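Local coordinates for iron binding protein FbpA (Mannheimia haemolytica, PDB 1Q35) that binds ferric iron in the periplasm and probably delivers it for uptake into the cell, at residues L19-K24 against G255-G260; D123-E128 against K160-G165; M150-G155 against L294-K299. One frame throughout, in Å; residues are numbered along the deposited sequence. Where two conformers were deposited one is given.

In the fold
The three contacts join helices and a loop on the outer layers of a solute-binding fold, and all lie away from the iron site. Contact 1 ties helix 16-26 to helix 256-266; its centre is about 42 Å from that of contact 2 and about 33 Å from that of contact 3, both of which sit across the chain's centre from it. Contacts 2 and 3 share helix 141-168, have centres about 19 Å apart and touch where F162 CD2 lies 3.6 Å from M150 CE. Along the chain, both segments of contact 2 fall between those of contact 1, and the segments of contact 3 alternate with those of each of the others. Helix 141-168 therefore faces both the 123-128 loop and the later 294-299 region.

Contact 1. Residues L19-K24 against G255-G260; sequences LKNFEK and GEKAQG
On the surface of the solute-binding fold, helix 16-26 and the start of helix 256-266 are bridged by N21 and K257, residues 236 positions apart in sequence. The pairing is sparse: the two segments bury 83 Å² in total, and the nearest CA atoms, those of N21 and A258, are 8.0 Å apart. Side chains therefore have to span the gap. K257 does so as an extended chain, its CG trans to the backbone N (chi1 -177°) and every later torsion within about 16° of trans, which carries the amino group across to the amide. The two side chains meet at roughly a right angle: N21 OD1 accepts a weak hydrogen bond from K257 NZ at 3.2 Å, with K257 CE beside it at the same distance.

Helix 16-26 follows the first strand of the mixed sheet and runs into the parallel strand 29-34, a beta-alpha-beta connection, whereas helix 256-266 comes more than 200 residues later, directly after helix 243-254. That preceding helix lies against both partners, its Y252 touching the side chains of N21 and K257.

The stronger polar partners lie beside the contact. K257 NZ forms a salt bridge with D25, and N21 ND2 hydrogen-bonds to the carbonyl of P17, one turn earlier in the same helix, which is consistent with OD1 being turned to the lysine.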
loop_
_atom_site.group_PDB
_atom_site.type_symbol
_atom_site.label_atom_id
_atom_site.label_comp_id
_atom_site.label_asym_id
_atom_site.label_seq_id
_atom_site.Cartn_x
_atom_site.Cartn_y
_atom_site.Cartn_z
ATOM N N LEU A 19 17.074 -5.177 2.104
ATOM C CA LEU A 19 17.995 -4.613 3.091
ATOM C C LEU A 19 19.252 -5.464 3.250
ATOM O O LEU A 19 20.339 -4.926 3.430
ATOM C CB LEU A 19 17.300 -4.434 4.439
ATOM C CG LEU A 19 16.104 -3.474 4.410
ATOM C CD1 LEU A 19 15.418 -3.448 5.756
ATOM C CD2 LEU A 19 16.524 -2.066 3.988
ATOM N N LYS A 20 19.110 -6.785 3.168
ATOM C CA LYS A 20 20.253 -7.694 3.260
ATOM C C LYS A 20 21.174 -7.522 2.059
ATOM O O LYS A 20 22.394 -7.557 2.206
ATOM C CB LYS A 20 19.784 -9.148 3.346
ATOM C CG LYS A 20 19.122 -9.505 4.662
ATOM C CD LYS A 20 20.141 -9.866 5.735
ATOM C CE LYS A 20 19.535 -10.729 6.832
ATOM N NZ LYS A 20 18.846 -9.921 7.862
ATOM N N ASN A 21 20.594 -7.333 0.878
ATOM C CA ASN A 21 21.375 -7.070 -0.328
ATOM C C ASN A 21 22.083 -5.719 -0.254
ATOM O O ASN A 21 23.213 -5.586 -0.717
ATOM C CB ASN A 21 20.498 -7.154 -1.581
ATOM C CG ASN A 21 20.364 -8.574 -2.096
ATOM O OD1 ASN A 21 21.216 -9.058 -2.842
ATOM N ND2 ASN A 21 19.298 -9.254 -1.688
ATOM N N PHE A 22 21.424 -4.727 0.338
ATOM C CA PHE A 22 22.046 -3.428 0.595
ATOM C C PHE A 22 23.270 -3.589 1.496
ATOM O O PHE A 22 24.327 -3.040 1.203
ATOM C CB PHE A 22 21.038 -2.463 1.233
ATOM C CG PHE A 22 21.666 -1.235 1.840
ATOM C CD1 PHE A 22 22.072 -0.175 1.038
ATOM C CD2 PHE A 22 21.833 -1.132 3.216
ATOM C CE1 PHE A 22 22.645 0.964 1.600
ATOM C CE2 PHE A 22 22.406 0.008 3.778
ATOM C CZ PHE A 22 22.802 1.051 2.964
ATOM N N GLU A 23 23.121 -4.342 2.581
ATOM C CA GLU A 23 24.217 -4.570 3.526
ATOM C C GLU A 23 25.413 -5.240 2.854
ATOM O O GLU A 23 26.559 -4.866 3.100
ATOM C CB GLU A 23 23.751 -5.439 4.695
ATOM C CG GLU A 23 22.859 -4.732 5.693
ATOM C CD GLU A 23 22.488 -5.623 6.858
ATOM O OE1 GLU A 23 21.937 -6.717 6.621
ATOM O OE2 GLU A 23 22.754 -5.240 8.010
ATOM N N LYS A 24 25.138 -6.222 2.003
ATOM C CA LYS A 24 26.186 -6.976 1.320
ATOM C C LYS A 24 26.916 -6.118 0.288
ATOM O O LYS A 24 28.142 -6.184 0.175
ATOM C CB LYS A 24 25.588 -8.212 0.638
ATOM C CG LYS A 24 26.614 -9.138 -0.012
ATOM C CD LYS A 24 25.970 -10.408 -0.550
ATOM N N GLY A 255 17.446 1.783 -7.165
ATOM C CA GLY A 255 18.263 1.318 -8.276
ATOM C C GLY A 255 17.790 0.035 -8.933
ATOM O O GLY A 255 16.855 -0.621 -8.476
ATOM N N GLU A 256 18.469 -0.331 -10.013
ATOM C CA GLU A 256 18.088 -1.465 -10.850
ATOM C C GLU A 256 17.945 -2.766 -10.064
ATOM O O GLU A 256 16.951 -3.482 -10.225
ATOM C CB GLU A 256 19.125 -1.644 -11.966
ATOM C CG GLU A 256 18.836 -2.770 -12.940
ATOM C CD GLU A 256 19.930 -2.904 -13.973
ATOM O OE1 GLU A 256 20.914 -3.626 -13.704
ATOM O OE2 GLU A 256 19.806 -2.274 -15.041
ATOM N N LYS A 257 18.921 -3.080 -9.219
ATOM C CA LYS A 257 18.933 -4.356 -8.515
ATOM C C LYS A 257 17.780 -4.446 -7.523
ATOM O O LYS A 257 17.011 -5.401 -7.548
ATOM C CB LYS A 257 20.264 -4.584 -7.794
ATOM C CG LYS A 257 20.353 -5.929 -7.094
ATOM C CD LYS A 257 21.748 -6.206 -6.560
ATOM C CE LYS A 257 21.719 -7.334 -5.545
ATOM N NZ LYS A 257 23.077 -7.705 -5.052
ATOM N N ALA A 258 17.660 -3.454 -6.651
ATOM C CA ALA A 258 16.608 -3.453 -5.634
ATOM C C ALA A 258 15.213 -3.388 -6.259
ATOM O O ALA A 258 14.284 -4.043 -5.786
ATOM C CB ALA A 258 16.797 -2.303 -4.668
ATOM N N GLN A 259 15.067 -2.605 -7.321
ATOM C CA GLN A 259 13.786 -2.501 -8.013
ATOM C C GLN A 259 13.388 -3.847 -8.635
ATOM O O GLN A 259 12.206 -4.221 -8.633
ATOM C CB GLN A 259 13.831 -1.392 -9.064
ATOM C CG GLN A 259 13.870 0.011 -8.458
ATOM C CD GLN A 259 12.519 0.462 -7.936
ATOM O OE1 GLN A 259 11.569 0.587 -8.705
ATOM N NE2 GLN A 259 12.428 0.712 -6.632
ATOM N N GLY A 260 14.374 -4.585 -9.136
ATOM C CA GLY A 260 14.163 -5.939 -9.610
ATOM C C GLY A 260 13.713 -6.878 -8.507
ATOM O O GLY A 260 12.865 -7.734 -8.739
#

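Contact 2. Residues D123-E128 against K160-G165; sequences DLAKPE and KAFLEG
Apolar packing between A125 and F162 is the main side-chain link. The methyl carbon A125 CB points at the helix and lies 3.6 Å from F162 CD1, approaching the ring obliquely, with F162 CE1 a little farther from it at 4.1 Å. The ring comes to the methyl because F162 CG is trans to its backbone N (chi1 162°), which brings the end of the side chain nearer to the loop than its CB direction would suggest.

Packing against the helix backbone is the second kind. A125 CB also rests 3.4 Å from F162 O, and A125 O is 3.6 Å from G165 CA. The two backbones are close here, A125 CA to G165 CA being 4.1 Å; with no side chain at G165, A125 O lies directly against its CA. These residues join the connection between strands 96-108 and 133-134 to the late turns of helix 141-168, on the edge of the fold. The L124 side chain meets L166 of this helix and Y192 and I194 of strand 192-196.

Polar links hold the loop's own shape. K126 NZ makes a 2.6 Å salt bridge to D123 OD2, met nearly along the C-O axis of the carboxylate oxygen, and K126 N bonds to D123 O at 3.0 Å. Just past the helix, N169 ND2 hydrogen-bonds to the carbonyls of both L124 and K126.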
loop_
_atom_site.group_PDB
_atom_site.type_symbol
_atom_site.label_atom_id
_atom_site.label_comp_id
_atom_site.label_asym_id
_atom_site.label_seq_id
_atom_site.Cartn_x
_atom_site.Cartn_y
_atom_site.Cartn_z
ATOM N N ASP A 123 -19.679 -0.535 -7.018
ATOM C CA ASP A 123 -20.627 -1.625 -7.231
ATOM C C ASP A 123 -20.742 -2.544 -6.018
ATOM O O ASP A 123 -21.803 -3.117 -5.785
ATOM C CB ASP A 123 -20.286 -2.376 -8.517
ATOM C CG ASP A 123 -20.506 -1.510 -9.730
ATOM O OD1 ASP A 123 -19.582 -1.327 -10.523
ATOM O OD2 ASP A 123 -21.568 -0.891 -9.937
ATOM N N LEU A 124 -19.679 -2.652 -5.227
ATOM C CA LEU A 124 -19.688 -3.491 -4.025
ATOM C C LEU A 124 -20.666 -3.030 -2.942
ATOM O O LEU A 124 -20.956 -3.795 -2.025
ATOM C CB LEU A 124 -18.280 -3.606 -3.433
ATOM C CG LEU A 124 -17.211 -4.248 -4.321
ATOM C CD1 LEU A 124 -15.869 -4.209 -3.603
ATOM C CD2 LEU A 124 -17.586 -5.671 -4.690
ATOM N N ALA A 125 -21.163 -1.799 -3.043
ATOM C CA ALA A 125 -22.150 -1.268 -2.101
ATOM C C ALA A 125 -23.594 -1.494 -2.550
ATOM O O ALA A 125 -24.525 -1.157 -1.818
ATOM C CB ALA A 125 -21.908 0.220 -1.881
ATOM N N LYS A 126 -23.795 -2.048 -3.741
ATOM C CA LYS A 126 -25.144 -2.257 -4.265
ATOM C C LYS A 126 -25.822 -3.439 -3.552
ATOM O O LYS A 126 -25.142 -4.379 -3.147
ATOM C CB LYS A 126 -25.099 -2.476 -5.779
ATOM C CG LYS A 126 -24.678 -1.227 -6.548
ATOM C CD LYS A 126 -24.514 -1.468 -8.041
ATOM C CE LYS A 126 -24.365 -0.144 -8.781
ATOM N NZ LYS A 126 -24.048 -0.309 -10.229
ATOM N N PRO A 127 -27.151 -3.388 -3.388
ATOM C CA PRO A 127 -27.879 -4.389 -2.585
ATOM C C PRO A 127 -27.700 -5.845 -3.007
ATOM O O PRO A 127 -27.774 -6.738 -2.165
ATOM C CB PRO A 127 -29.351 -3.987 -2.751
ATOM C CG PRO A 127 -29.361 -2.621 -3.273
ATOM C CD PRO A 127 -28.052 -2.357 -3.931
ATOM N N GLU A 128 -27.463 -6.082 -4.289
ATOM C CA GLU A 128 -27.352 -7.447 -4.804
ATOM C C GLU A 128 -26.108 -8.191 -4.308
ATOM O O GLU A 128 -26.014 -9.407 -4.466
ATOM C CB GLU A 128 -27.398 -7.464 -6.333
ATOM C CG GLU A 128 -26.361 -6.584 -7.014
ATOM C CD GLU A 128 -26.947 -5.284 -7.540
ATOM O OE1 GLU A 128 -27.735 -4.630 -6.815
ATOM O OE2 GLU A 128 -26.620 -4.912 -8.684
ATOM N N LYS A 160 -19.806 8.382 2.008
ATOM C CA LYS A 160 -20.444 7.795 3.187
ATOM C C LYS A 160 -21.525 6.798 2.787
ATOM O O LYS A 160 -21.621 5.726 3.381
ATOM C CB LYS A 160 -21.033 8.865 4.106
ATOM C CG LYS A 160 -21.527 8.282 5.432
ATOM C CD LYS A 160 -21.968 9.364 6.399
ATOM C CE LYS A 160 -22.461 8.763 7.700
ATOM N NZ LYS A 160 -22.819 9.821 8.680
ATOM N N ALA A 161 -22.333 7.142 1.791
ATOM C CA ALA A 161 -23.365 6.229 1.307
ATOM C C ALA A 161 -22.734 4.939 0.786
ATOM O O ALA A 161 -23.251 3.847 1.041
ATOM C CB ALA A 161 -24.223 6.880 0.240
ATOM N N PHE A 162 -21.613 5.058 0.079
ATOM C CA PHE A 162 -20.856 3.895 -0.354
ATOM C C PHE A 162 -20.419 3.042 0.839
ATOM O O PHE A 162 -20.602 1.825 0.828
ATOM C CB PHE A 162 -19.641 4.314 -1.194
ATOM C CG PHE A 162 -18.607 3.239 -1.310
ATOM C CD1 PHE A 162 -18.829 2.122 -2.101
ATOM C CD2 PHE A 162 -17.422 3.321 -0.602
ATOM C CE1 PHE A 162 -17.872 1.122 -2.197
ATOM C CE2 PHE A 162 -16.470 2.316 -0.686
ATOM C CZ PHE A 162 -16.697 1.222 -1.490
ATOM N N LEU A 163 -19.850 3.666 1.862
ATOM C CA LEU A 163 -19.395 2.922 3.035
ATOM C C LEU A 163 -20.545 2.232 3.760
ATOM O O LEU A 163 -20.367 1.132 4.265
ATOM C CB LEU A 163 -18.633 3.829 3.994
ATOM C CG LEU A 163 -17.275 4.319 3.480
ATOM C CD1 LEU A 163 -16.705 5.367 4.405
ATOM C CD2 LEU A 163 -16.294 3.169 3.319
ATOM N N GLU A 164 -21.716 2.861 3.794
ATOM C CA GLU A 164 -22.879 2.254 4.440
ATOM C C GLU A 164 -23.324 1.013 3.669
ATOM O O GLU A 164 -23.643 -0.017 4.273
ATOM C CB GLU A 164 -24.022 3.261 4.554
ATOM C CG GLU A 164 -23.746 4.430 5.485
ATOM C CD GLU A 164 -24.134 4.169 6.922
ATOM O OE1 GLU A 164 -24.468 5.151 7.616
ATOM O OE2 GLU A 164 -24.096 3.002 7.362
ATOM N N GLY A 165 -23.320 1.093 2.344
ATOM C CA GLY A 165 -23.706 -0.041 1.522
ATOM C C GLY A 165 -22.696 -1.174 1.579
ATOM O O GLY A 165 -23.062 -2.353 1.652
#

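Contact 3. Residues M150-G155 against L294-K299; sequences MIEHYG and LEDIAK. With EDO (1,2-ethanediol), chain B.
E152, D296 and K299 meet in a salt-bridge network between helix 141-168 and the 294-299 segment. The tight part is centred on the lysine nitrogen. K299 NZ lies 2.9 Å from E152 OE2, on the syn side of that oxygen and 18° out of the carboxylate plane, and 2.8 Å from D296 OD1, which it meets from above the aspartate plane, 59° out of it. K299 CE packs 3.2 Å from E152 OE1, and E152 OE2 touches D296 CB at 3.6 Å. The bends of the glutamate at chi2 and of the lysine at chi3 bring carboxylate and ammonium together, the two side chains crossing at about a right angle. N300 supplies a further grip on the glutamate, its ND2 hydrogen-bonding to E152 OE1.

Beyond this cluster the interface is loose. The nearest CA atoms, of E152 and D296, are 7.2 Å apart, and 121 Å² is buried in all, with K299 itself on the exposed surface. Elsewhere on the short helix, a 1,2-ethanediol molecule, probably from the crystallisation liquor, makes a weak hydrogen bond to the carbonyl of A298.

The two carboxylates, their planes 15° apart, bring E152 OE2 within 4.1 Å of D296 OD1, and the shared ammonium group probably offsets the repulsion between them and favours their charged forms.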
loop_
_atom_site.group_PDB
_atom_site.type_symbol
_atom_site.label_atom_id
_atom_site.label_comp_id
_atom_site.label_asym_id
_atom_site.label_seq_id
_atom_site.Cartn_x
_atom_site.Cartn_y
_atom_site.Cartn_z
ATOM N N MET A 150 -11.805 8.324 -3.037
ATOM C CA MET A 150 -13.219 8.400 -3.369
ATOM C C MET A 150 -13.813 9.748 -2.941
ATOM O O MET A 150 -14.629 10.308 -3.661
ATOM C CB MET A 150 -13.975 7.215 -2.768
ATOM C CG MET A 150 -13.522 5.887 -3.372
ATOM S SD MET A 150 -14.321 4.428 -2.714
ATOM C CE MET A 150 -15.870 4.481 -3.627
ATOM N N ILE A 151 -13.388 10.297 -1.808
ATOM C CA ILE A 151 -13.846 11.626 -1.408
ATOM C C ILE A 151 -13.421 12.692 -2.427
ATOM O O ILE A 151 -14.200 13.577 -2.769
ATOM C CB ILE A 151 -13.357 11.991 0.008
ATOM C CG1 ILE A 151 -14.072 11.136 1.058
ATOM C CG2 ILE A 151 -13.572 13.488 0.287
ATOM C CD1 ILE A 151 -13.498 11.277 2.447
ATOM N N GLU A 152 -12.195 12.611 -2.922
ATOM C CA GLU A 152 -11.748 13.551 -3.953
ATOM C C GLU A 152 -12.676 13.503 -5.169
ATOM O O GLU A 152 -13.028 14.538 -5.740
ATOM C CB GLU A 152 -10.306 13.245 -4.374
ATOM C CG GLU A 152 -9.674 14.291 -5.285
ATOM C CD GLU A 152 -9.205 15.544 -4.566
ATOM O OE1 GLU A 152 -9.543 15.750 -3.381
ATOM O OE2 GLU A 152 -8.486 16.349 -5.203
ATOM N N HIS A 153 -13.079 12.298 -5.560
ATOM C CA HIS A 153 -13.894 12.107 -6.752
ATOM C C HIS A 153 -15.375 12.408 -6.546
ATOM O O HIS A 153 -16.042 12.831 -7.484
ATOM C CB HIS A 153 -13.771 10.666 -7.261
ATOM C CG HIS A 153 -12.383 10.263 -7.645
ATOM N ND1 HIS A 153 -11.543 11.062 -8.397
ATOM C CD2 HIS A 153 -11.697 9.125 -7.399
ATOM C CE1 HIS A 153 -10.397 10.431 -8.585
ATOM N NE2 HIS A 153 -10.463 9.255 -7.988
ATOM N N TYR A 154 -15.899 12.163 -5.343
ATOM C CA TYR A 154 -17.350 12.115 -5.129
ATOM C C TYR A 154 -17.883 12.955 -3.982
ATOM O O TYR A 154 -19.096 13.141 -3.888
ATOM C CB TYR A 154 -17.790 10.676 -4.866
ATOM C CG TYR A 154 -17.391 9.692 -5.937
ATOM C CD1 TYR A 154 -16.602 8.595 -5.625
ATOM C CD2 TYR A 154 -17.794 9.855 -7.256
ATOM C CE1 TYR A 154 -16.222 7.687 -6.597
ATOM C CE2 TYR A 154 -17.425 8.946 -8.239
ATOM C CZ TYR A 154 -16.643 7.867 -7.900
ATOM O OH TYR A 154 -16.273 6.953 -8.852
ATOM N N GLY A 155 -17.007 13.425 -3.103
ATOM C CA GLY A 155 -17.423 14.125 -1.902
ATOM C C GLY A 155 -17.815 13.189 -0.768
ATOM O O GLY A 155 -17.932 11.967 -0.947
ATOM N N LEU A 294 -0.971 11.732 -5.905
ATOM C CA LEU A 294 -0.758 11.063 -4.626
ATOM C C LEU A 294 -1.104 11.963 -3.439
ATOM O O LEU A 294 -1.769 11.526 -2.506
ATOM C CB LEU A 294 0.685 10.554 -4.528
ATOM C CG LEU A 294 0.981 9.298 -5.358
ATOM C CD1 LEU A 294 2.486 9.055 -5.485
ATOM C CD2 LEU A 294 0.291 8.068 -4.767
ATOM N N GLU A 295 -0.684 13.226 -3.481
ATOM C CA GLU A 295 -0.962 14.154 -2.385
ATOM C C GLU A 295 -2.453 14.413 -2.215
ATOM O O GLU A 295 -2.899 14.716 -1.113
ATOM C CB GLU A 295 -0.237 15.486 -2.590
ATOM C CG GLU A 295 1.269 15.412 -2.396
ATOM C CD GLU A 295 2.038 15.195 -3.689
ATOM O OE1 GLU A 295 1.468 14.684 -4.681
ATOM O OE2 GLU A 295 3.240 15.526 -3.708
ATOM N N ASP A 296 -3.211 14.309 -3.301
ATOM C CA ASP A 296 -4.651 14.521 -3.249
ATOM C C ASP A 296 -5.416 13.327 -2.671
ATOM O O ASP A 296 -6.574 13.475 -2.303
ATOM C CB ASP A 296 -5.183 14.919 -4.619
ATOM C CG ASP A 296 -4.698 16.284 -5.046
ATOM O OD1 ASP A 296 -4.618 17.185 -4.183
ATOM O OD2 ASP A 296 -4.369 16.519 -6.222
ATOM N N ILE A 297 -4.782 12.158 -2.594
ATOM C CA ILE A 297 -5.305 11.060 -1.780
ATOM C C ILE A 297 -5.129 11.433 -0.306
ATOM O O ILE A 297 -6.098 11.477 0.458
ATOM C CB ILE A 297 -4.572 9.726 -2.084
ATOM C CG1 ILE A 297 -4.768 9.317 -3.547
ATOM C CG2 ILE A 297 -5.052 8.621 -1.136
ATOM C CD1 ILE A 297 -3.851 8.185 -3.982
ATOM N N ALA A 298 -3.886 11.710 0.086
ATOM C CA ALA A 298 -3.556 11.949 1.486
ATOM C C ALA A 298 -4.340 13.108 2.090
ATOM O O ALA A 298 -4.696 13.079 3.260
ATOM C CB ALA A 298 -2.061 12.189 1.643
ATOM N N LYS A 299 -4.602 14.123 1.275
ATOM C CA LYS A 299 -5.354 15.313 1.674
ATOM C C LYS A 299 -6.708 14.967 2.283
ATOM O O LYS A 299 -7.220 15.688 3.136
ATOM C CB LYS A 299 -5.556 16.179 0.416
ATOM C CG LYS A 299 -6.426 17.417 0.512
ATOM C CD LYS A 299 -6.430 18.141 -0.846
ATOM C CE LYS A 299 -7.263 17.425 -1.933
ATOM N NZ LYS A 299 -7.123 18.076 -3.281
HETATM C C1 EDO B . -2.689 12.409 7.065
HETATM O O1 EDO B . -2.094 13.099 8.155
HETATM C C2 EDO B . -2.257 13.076 5.767
HETATM O O2 EDO B . -2.781 14.397 5.712
#